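Local coordinates for protein Baccell_00875 (Bacteroides cellulosilyticus DSM 14838, PDB 5NO8) that probably acts as a polysaccharide lyase that removes the L-rhamnose caps linked to glucuronic acid on complex arabinogalactan proteins, at residues 489-501 with 544-558. Numbering follows the deposited sequence.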
ATOM      1  N   PHE A 489      17.638  -8.463  13.647  1.00 34.77           N
ATOM      2  CA  PHE A 489      17.389  -7.857  12.332  1.00 33.45           C
ATOM      3  C   PHE A 489      15.989  -8.316  11.904  1.00 31.37           C
ATOM      4  O   PHE A 489      15.701  -9.519  11.885  1.00 30.39           O
ATOM      5  CB  PHE A 489      18.464  -8.293  11.325  1.00 35.53           C
ATOM      6  CG  PHE A 489      18.536  -7.450  10.060  1.00 37.36           C
ATOM      7  CD1 PHE A 489      17.579  -7.588   9.041  1.00 38.16           C
ATOM      8  CD2 PHE A 489      19.596  -6.573   9.848  1.00 37.86           C
ATOM      9  CE1 PHE A 489      17.667  -6.838   7.869  1.00 37.64           C
ATOM     10  CE2 PHE A 489      19.694  -5.831   8.680  1.00 38.25           C
ATOM     11  CZ  PHE A 489      18.723  -5.954   7.687  1.00 39.94           C
ATOM     12  N   TYR A 490      15.129  -7.364  11.551  1.00 30.11           N
ATOM     13  CA  TYR A 490      13.734  -7.639  11.206  1.00 28.18           C
ATOM     14  C   TYR A 490      13.633  -7.947   9.713  1.00 28.50           C
ATOM     15  O   TYR A 490      13.001  -7.212   8.930  1.00 31.77           O
ATOM     16  CB  TYR A 490      12.848  -6.460  11.571  1.00 28.20           C
ATOM     17  CG  TYR A 490      12.595  -6.301  13.051  1.00 27.61           C
ATOM     18  CD1 TYR A 490      13.627  -5.989  13.944  1.00 26.82           C
ATOM     19  CD2 TYR A 490      11.319  -6.457  13.560  1.00 27.14           C
ATOM     20  CE1 TYR A 490      13.368  -5.858  15.311  1.00 27.73           C
ATOM     21  CE2 TYR A 490      11.048  -6.322  14.919  1.00 28.32           C
ATOM     22  CZ  TYR A 490      12.081  -6.022  15.797  1.00 27.46           C
ATOM     23  OH  TYR A 490      11.775  -5.889  17.148  1.00 27.49           O
ATOM     24  N   ALA A 491      14.212  -9.065   9.326  1.00 23.89           N
ATOM     25  CA  ALA A 491      14.328  -9.401   7.906  1.00 24.24           C
ATOM     26  C   ALA A 491      12.977  -9.903   7.410  1.00 22.24           C
ATOM     27  O   ALA A 491      12.206 -10.467   8.178  1.00 22.16           O
ATOM     28  CB  ALA A 491      15.385 -10.477   7.710  1.00 24.30           C
ATOM     29  N   ILE A 492      12.737  -9.726   6.110  1.00 22.29           N
ATOM     30  CA  ILE A 492      11.512 -10.165   5.481  1.00 22.37           C
ATOM     31  C   ILE A 492      11.621 -11.648   5.086  1.00 21.57           C
ATOM     32  O   ILE A 492      12.583 -12.064   4.419  1.00 23.06           O
ATOM     33  CB  ILE A 492      11.216  -9.340   4.220  1.00 23.11           C
ATOM     34  CG1 ILE A 492      11.019  -7.859   4.585  1.00 23.75           C
ATOM     35  CG2 ILE A 492       9.972  -9.898   3.517  1.00 23.89           C
ATOM     36  CD1 ILE A 492      11.261  -6.928   3.425  1.00 25.25           C
ATOM     37  N   GLY A 493      10.618 -12.421   5.480  1.00 21.31           N
ATOM     38  CA  GLY A 493      10.506 -13.806   5.056  1.00 22.69           C
ATOM     39  C   GLY A 493      11.632 -14.658   5.610  1.00 23.64           C
ATOM     40  O   GLY A 493      12.248 -15.439   4.883  1.00 24.60           O
ATOM     41  N   ILE A 494      11.923 -14.495   6.899  1.00 23.76           N
ATOM     42  CA  ILE A 494      12.888 -15.377   7.557  1.00 24.58           C
ATOM     43  C   ILE A 494      12.257 -16.773   7.444  1.00 24.09           C
ATOM     44  O   ILE A 494      11.135 -16.957   7.897  1.00 22.88           O
ATOM     45  CB  ILE A 494      13.094 -14.984   9.027  1.00 26.12           C
ATOM     46  CG1 ILE A 494      13.734 -13.586   9.108  1.00 27.47           C
ATOM     47  CG2 ILE A 494      13.964 -16.027   9.731  1.00 26.31           C
ATOM     48  CD1 ILE A 494      13.596 -12.923  10.464  1.00 28.71           C
ATOM     49  N   PRO A 495      12.937 -17.730   6.780  1.00 24.73           N
ATOM     50  CA  PRO A 495      12.286 -19.014   6.484  1.00 24.83           C
ATOM     51  C   PRO A 495      12.273 -20.021   7.662  1.00 26.48           C
ATOM     52  O   PRO A 495      12.931 -21.068   7.603  1.00 27.63           O
ATOM     53  CB  PRO A 495      13.093 -19.528   5.286  1.00 24.62           C
ATOM     54  CG  PRO A 495      14.457 -18.978   5.510  1.00 25.58           C
ATOM     55  CD  PRO A 495      14.259 -17.627   6.127  1.00 24.79           C
ATOM     56  N   VAL A 496      11.511 -19.706   8.705  1.00 26.16           N
ATOM     57  CA  VAL A 496      11.495 -20.505   9.934  1.00 26.43           C
ATOM     58  C   VAL A 496      10.935 -21.919   9.724  1.00 26.89           C
ATOM     59  O   VAL A 496      11.613 -22.914   9.971  1.00 25.92           O
ATOM     60  CB  VAL A 496      10.724 -19.781  11.062  1.00 27.20           C
ATOM     61  CG1 VAL A 496      10.563 -20.650  12.303  1.00 26.60           C
ATOM     62  CG2 VAL A 496      11.408 -18.469  11.417  1.00 27.62           C
ATOM     63  N   ARG A 497       9.686 -22.003   9.285  1.00 26.87           N
ATOM     64  CA  ARG A 497       9.047 -23.290   9.051  1.00 28.12           C
ATOM     65  C   ARG A 497       9.743 -24.077   7.955  1.00 26.76           C
ATOM     66  O   ARG A 497       9.946 -25.291   8.097  1.00 24.53           O
ATOM     67  CB  ARG A 497       7.587 -23.128   8.668  1.00 29.88           C
ATOM     68  CG  ARG A 497       6.741 -22.496   9.735  1.00 33.44           C
ATOM     69  CD  ARG A 497       5.285 -22.893   9.578  1.00 36.88           C
ATOM     70  NE  ARG A 497       5.034 -24.219  10.139  1.00 40.26           N
ATOM     71  CZ  ARG A 497       3.852 -24.831  10.144  1.00 40.91           C
ATOM     72  NH1 ARG A 497       2.780 -24.269   9.590  1.00 41.61           N
ATOM     73  NH2 ARG A 497       3.747 -26.029  10.698  1.00 42.57           N
ATOM     74  N   LEU A 498      10.096 -23.385   6.876  1.00 24.85           N
ATOM     75  CA  LEU A 498      10.722 -24.021   5.721  1.00 25.44           C
ATOM     76  C   LEU A 498      12.107 -24.581   6.097  1.00 26.27           C
ATOM     77  O   LEU A 498      12.422 -25.727   5.795  1.00 26.04           O
ATOM     78  CB  LEU A 498      10.863 -23.017   4.590  1.00 25.64           C
ATOM     79  CG  LEU A 498      11.614 -23.459   3.343  1.00 25.24           C
ATOM     80  CD1 LEU A 498      10.953 -24.661   2.676  1.00 25.98           C
ATOM     81  CD2 LEU A 498      11.714 -22.291   2.393  1.00 26.44           C
ATOM     82  N   GLY A 499      12.925 -23.758   6.735  1.00 24.40           N
ATOM     83  CA  GLY A 499      14.270 -24.173   7.132  1.00 26.08           C
ATOM     84  C   GLY A 499      14.257 -25.347   8.104  1.00 25.12           C
ATOM     85  O   GLY A 499      14.957 -26.345   7.884  1.00 28.13           O
ATOM     86  N   LEU A 500      13.487 -25.239   9.166  1.00 24.91           N
ATOM     87  CA  LEU A 500      13.386 -26.335  10.143  1.00 26.36           C
ATOM     88  C   LEU A 500      12.770 -27.615   9.580  1.00 30.54           C
ATOM     89  O   LEU A 500      13.227 -28.715   9.920  1.00 28.66           O
ATOM     90  CB  LEU A 500      12.600 -25.912  11.380  1.00 26.17           C
ATOM     91  CG  LEU A 500      13.246 -24.826  12.243  1.00 26.24           C
ATOM     92  CD1 LEU A 500      12.332 -24.536  13.410  1.00 25.65           C
ATOM     93  CD2 LEU A 500      14.632 -25.242  12.718  1.00 27.81           C
ATOM     94  N   GLN A 501      11.727 -27.490   8.757  1.00 28.83           N
ATOM     95  CA  GLN A 501      11.162 -28.662   8.072  1.00 31.26           C
ATOM     96  C   GLN A 501      12.198 -29.340   7.187  1.00 28.24           C
ATOM     97  O   GLN A 501      12.295 -30.559   7.185  1.00 29.26           O
ATOM     98  CB  GLN A 501       9.919 -28.293   7.244  1.00 33.45           C
ATOM     99  CG  GLN A 501       9.165 -29.475   6.635  1.00 37.43           C
ATOM    100  CD  GLN A 501       8.529 -30.407   7.668  1.00 41.32           C
ATOM    101  OE1 GLN A 501       8.143 -29.990   8.767  1.00 42.63           O
ATOM    102  NE2 GLN A 501       8.414 -31.680   7.308  1.00 43.81           N
ATOM    103  N   ILE A 544       8.702  -3.649   8.166  1.00 23.15           N
ATOM    104  CA  ILE A 544       9.344  -3.979   9.466  1.00 23.57           C
ATOM    105  C   ILE A 544       8.362  -4.700  10.384  1.00 22.09           C
ATOM    106  O   ILE A 544       8.670  -5.755  10.933  1.00 21.02           O
ATOM    107  CB  ILE A 544       9.862  -2.693  10.161  1.00 24.54           C
ATOM    108  CG1 ILE A 544      10.945  -2.056   9.294  1.00 25.57           C
ATOM    109  CG2 ILE A 544      10.346  -2.997  11.587  1.00 25.73           C
ATOM    110  CD1 ILE A 544      11.266  -0.626   9.689  1.00 27.28           C
ATOM    111  N   VAL A 545       7.154  -4.158  10.522  1.00 21.65           N
ATOM    112  CA  VAL A 545       6.153  -4.712  11.425  1.00 20.27           C
ATOM    113  C   VAL A 545       5.682  -6.096  10.944  1.00 21.19           C
ATOM    114  O   VAL A 545       5.623  -7.049  11.728  1.00 20.16           O
ATOM    115  CB  VAL A 545       4.935  -3.767  11.575  1.00 20.99           C
ATOM    116  CG1 VAL A 545       3.838  -4.393  12.439  1.00 20.34           C
ATOM    117  CG2 VAL A 545       5.375  -2.429  12.173  1.00 21.88           C
ATOM    118  N   ALA A 546       5.354  -6.207   9.659  1.00 20.12           N
ATOM    119  CA  ALA A 546       4.786  -7.476   9.175  1.00 20.40           C
ATOM    120  C   ALA A 546       5.779  -8.633   9.330  1.00 19.72           C
ATOM    121  O   ALA A 546       5.393  -9.685   9.815  1.00 19.16           O
ATOM    122  CB  ALA A 546       4.284  -7.373   7.741  1.00 20.39           C
ATOM    123  N   PRO A 547       7.046  -8.435   8.927  1.00 21.65           N
ATOM    124  CA  PRO A 547       8.023  -9.527   9.133  1.00 22.75           C
ATOM    125  C   PRO A 547       8.238  -9.961  10.588  1.00 23.13           C
ATOM    126  O   PRO A 547       8.481 -11.150  10.824  1.00 21.39           O
ATOM    127  CB  PRO A 547       9.307  -8.929   8.600  1.00 24.34           C
ATOM    128  CG  PRO A 547       8.852  -8.022   7.520  1.00 24.17           C
ATOM    129  CD  PRO A 547       7.618  -7.378   8.083  1.00 21.72           C
ATOM    130  N   ALA A 548       8.157  -9.020  11.534  1.00 23.25           N
ATOM    131  CA  ALA A 548       8.235  -9.365  12.964  1.00 23.46           C
ATOM    132  C   ALA A 548       7.192 -10.403  13.297  1.00 22.31           C
ATOM    133  O   ALA A 548       7.485 -11.429  13.910  1.00 22.66           O
ATOM    134  CB  ALA A 548       8.024  -8.130  13.851  1.00 25.78           C
ATOM    135  N   ILE A 549       5.969 -10.155  12.855  1.00 20.55           N
ATOM    136  CA  ILE A 549       4.845 -10.999  13.215  1.00 19.79           C
ATOM    137  C   ILE A 549       4.877 -12.308  12.413  1.00 19.39           C
ATOM    138  O   ILE A 549       4.503 -13.375  12.946  1.00 20.50           O
ATOM    139  CB  ILE A 549       3.510 -10.266  12.991  1.00 19.65           C
ATOM    140  CG1 ILE A 549       3.478  -8.956  13.788  1.00 20.41           C
ATOM    141  CG2 ILE A 549       2.325 -11.129  13.352  1.00 20.05           C
ATOM    142  CD1 ILE A 549       2.245  -8.126  13.529  1.00 20.42           C
ATOM    143  N   GLN A 550       5.314 -12.215  11.155  1.00 19.83           N
ATOM    144  CA  GLN A 550       5.509 -13.365  10.253  1.00 20.27           C
ATOM    145  C   GLN A 550       6.489 -14.346  10.912  1.00 21.19           C
ATOM    146  O   GLN A 550       6.235 -15.551  11.005  1.00 22.17           O
ATOM    147  CB  GLN A 550       6.069 -12.868   8.906  1.00 21.32           C
ATOM    148  CG  GLN A 550       6.335 -13.908   7.827  1.00 23.19           C
ATOM    149  CD  GLN A 550       7.121 -13.347   6.639  1.00 23.64           C
ATOM    150  OE1 GLN A 550       7.885 -12.367   6.761  1.00 24.16           O
ATOM    151  NE2 GLN A 550       6.947 -13.974   5.480  1.00 23.46           N
ATOM    152  N   PHE A 551       7.580 -13.799  11.422  1.00 20.84           N
ATOM    153  CA  PHE A 551       8.577 -14.604  12.129  1.00 20.98           C
ATOM    154  C   PHE A 551       8.033 -15.239  13.404  1.00 21.15           C
ATOM    155  O   PHE A 551       8.163 -16.465  13.616  1.00 21.95           O
ATOM    156  CB  PHE A 551       9.785 -13.752  12.471  1.00 21.01           C
ATOM    157  CG  PHE A 551      10.830 -14.508  13.221  1.00 21.44           C
ATOM    158  CD1 PHE A 551      11.791 -15.192  12.543  1.00 22.22           C
ATOM    159  CD2 PHE A 551      10.794 -14.563  14.611  1.00 22.04           C
ATOM    160  CE1 PHE A 551      12.756 -15.926  13.216  1.00 22.76           C
ATOM    161  CE2 PHE A 551      11.744 -15.284  15.297  1.00 22.52           C
ATOM    162  CZ  PHE A 551      12.723 -15.960  14.603  1.00 23.49           C
ATOM    163  N   LEU A 552       7.441 -14.417  14.263  1.00 20.85           N
ATOM    164  CA  LEU A 552       6.921 -14.899  15.534  1.00 21.16           C
ATOM    165  C   LEU A 552       5.824 -15.948  15.396  1.00 22.25           C
ATOM    166  O   LEU A 552       5.776 -16.901  16.181  1.00 21.02           O
ATOM    167  CB  LEU A 552       6.433 -13.756  16.412  1.00 22.53           C
ATOM    168  CG  LEU A 552       7.492 -12.777  16.945  1.00 24.11           C
ATOM    169  CD1 LEU A 552       6.778 -11.553  17.465  1.00 25.35           C
ATOM    170  CD2 LEU A 552       8.347 -13.381  18.051  1.00 25.73           C
ATOM    171  N   ALA A 553       4.931 -15.779  14.421  1.00 20.30           N
ATOM    172  CA  ALA A 553       3.857 -16.740  14.225  1.00 21.35           C
ATOM    173  C   ALA A 553       4.408 -18.108  13.796  1.00 20.88           C
ATOM    174  O   ALA A 553       3.946 -19.153  14.273  1.00 22.01           O
ATOM    175  CB  ALA A 553       2.850 -16.227  13.215  1.00 20.79           C
ATOM    176  N   GLN A 554       5.374 -18.086  12.894  1.00 21.22           N
ATOM    177  CA  GLN A 554       6.083 -19.307  12.497  1.00 21.34           C
ATOM    178  C   GLN A 554       6.829 -19.923  13.686  1.00 23.74           C
ATOM    179  O   GLN A 554       6.820 -21.147  13.864  1.00 23.93           O
ATOM    180  CB  GLN A 554       7.072 -19.049  11.386  1.00 22.10           C
ATOM    181  CG  GLN A 554       6.460 -18.729  10.035  1.00 23.04           C
ATOM    182  CD  GLN A 554       7.524 -18.405   9.031  1.00 22.63           C
ATOM    183  OE1 GLN A 554       7.806 -17.230   8.759  1.00 27.08           O
ATOM    184  NE2 GLN A 554       8.164 -19.421   8.508  1.00 19.73           N
ATOM    185  N   LEU A 555       7.479 -19.087  14.492  1.00 23.28           N
ATOM    186  CA  LEU A 555       8.190 -19.600  15.672  1.00 24.67           C
ATOM    187  C   LEU A 555       7.207 -20.242  16.648  1.00 24.74           C
ATOM    188  O   LEU A 555       7.493 -21.309  17.191  1.00 25.92           O
ATOM    189  CB  LEU A 555       9.016 -18.502  16.344  1.00 26.27           C
ATOM    190  CG  LEU A 555       9.980 -18.960  17.455  1.00 26.73           C
ATOM    191  CD1 LEU A 555      10.918 -20.034  16.916  1.00 27.22           C
ATOM    192  CD2 LEU A 555      10.809 -17.787  17.979  1.00 27.91           C
ATOM    193  N   TYR A 556       6.024 -19.660  16.815  1.00 24.66           N
ATOM    194  CA  TYR A 556       4.984 -20.304  17.596  1.00 26.08           C
ATOM    195  C   TYR A 556       4.582 -21.668  17.016  1.00 29.20           C
ATOM    196  O   TYR A 556       4.419 -22.640  17.765  1.00 28.64           O
ATOM    197  CB  TYR A 556       3.733 -19.432  17.734  1.00 26.46           C
ATOM    198  CG  TYR A 556       2.619 -20.159  18.431  1.00 27.14           C
ATOM    199  CD1 TYR A 556       2.668 -20.375  19.813  1.00 27.86           C
ATOM    200  CD2 TYR A 556       1.547 -20.697  17.719  1.00 27.36           C
ATOM    201  CE1 TYR A 556       1.661 -21.060  20.460  1.00 27.83           C
ATOM    202  CE2 TYR A 556       0.549 -21.406  18.367  1.00 28.76           C
ATOM    203  CZ  TYR A 556       0.622 -21.578  19.735  1.00 29.11           C
ATOM    204  OH  TYR A 556      -0.373 -22.246  20.378  1.00 31.61           O
ATOM    205  N   LEU A 557       4.373 -21.726  15.698  1.00 27.30           N
ATOM    206  CA  LEU A 557       3.917 -22.963  15.080  1.00 27.54           C
ATOM    207  C   LEU A 557       4.968 -24.073  15.194  1.00 28.92           C
ATOM    208  O   LEU A 557       4.608 -25.242  15.229  1.00 28.57           O
ATOM    209  CB  LEU A 557       3.513 -22.739  13.618  1.00 27.13           C
ATOM    210  CG  LEU A 557       2.237 -21.889  13.429  1.00 26.67           C
ATOM    211  CD1 LEU A 557       2.083 -21.398  11.985  1.00 27.04           C
ATOM    212  CD2 LEU A 557       0.993 -22.643  13.856  1.00 26.98           C
ATOM    213  N   GLU A 558       6.243 -23.701  15.272  1.00 31.16           N
ATOM    214  CA  GLU A 558       7.328 -24.664  15.460  1.00 35.63           C
ATOM    215  C   GLU A 558       7.609 -25.047  16.922  1.00 38.56           C
ATOM    216  O   GLU A 558       8.072 -26.157  17.177  1.00 41.59           O
ATOM    217  CB  GLU A 558       8.621 -24.129  14.821  1.00 39.82           C
ATOM    218  CG  GLU A 558       8.539 -23.956  13.305  1.00 43.99           C
ATOM    219  CD  GLU A 558       8.320 -25.268  12.568  1.00 46.00           C
ATOM    220  OE1 GLU A 558       9.077 -26.233  12.823  1.00 49.76           O
ATOM    221  OE2 GLU A 558       7.384 -25.334  11.747  1.00 48.11           O
TER
HETATM  222  O   HOH W   1      10.325 -12.431   8.764  1.00 31.84           O
HETATM  223  O   HOH W   2       9.865 -28.879  11.597  1.00 41.61           O
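Arg497 and Glu558 close the far end of this contact with a salt bridge: NE of Arg497 donates to OE2 of Glu558 over 3.1 Å, nearly straight at 166° and close to the guanidinium plane. A bend in the arginine chain at chi3 (81°) turns the guanidinium across helix 544-558, where CB of Leu557 sits over one of its faces. A methionine in place of Arg497 would probably leave the Glu558 carboxylate without its charged mate. The other carboxylate oxygen, OE1, accepts a hydrogen bond from a water.

At the loop end, Gln550 reaches out extended, and its OE1 accepts from N of Gly493 at 3.0 Å; the donor stands above the amide's carbonyl plane. NE2 of that amide is held by Tyr686, so both ends of the group are engaged. A water accepts from N of Ile494 and lies within bonding distance of O of Ala491 and O of Pro547.

Between these anchors the packing is largely apolar, with Gln554 against Val496. Val496 is a knob in a hole formed by Phe551, Gln554, Leu555 and Glu558, its CG2 3.4 Å from CE1 of Phe551. CG2 of Ile494 meets that ring at its edge. Farther out, Ile492 lies alongside Pro547, CG1 to CG 3.7 Å, and the Tyr490 ring turns an edge to CB of Ala548; the tyrosine hydroxyl is bonded to Asn529.

Here a loop with inverse gamma turns at Tyr490 and Pro495 leads into helix 496-505, whose segment 496-501 runs at 39° to segment 544-558: helix-on-helix packing within the protein's alpha-helical domain.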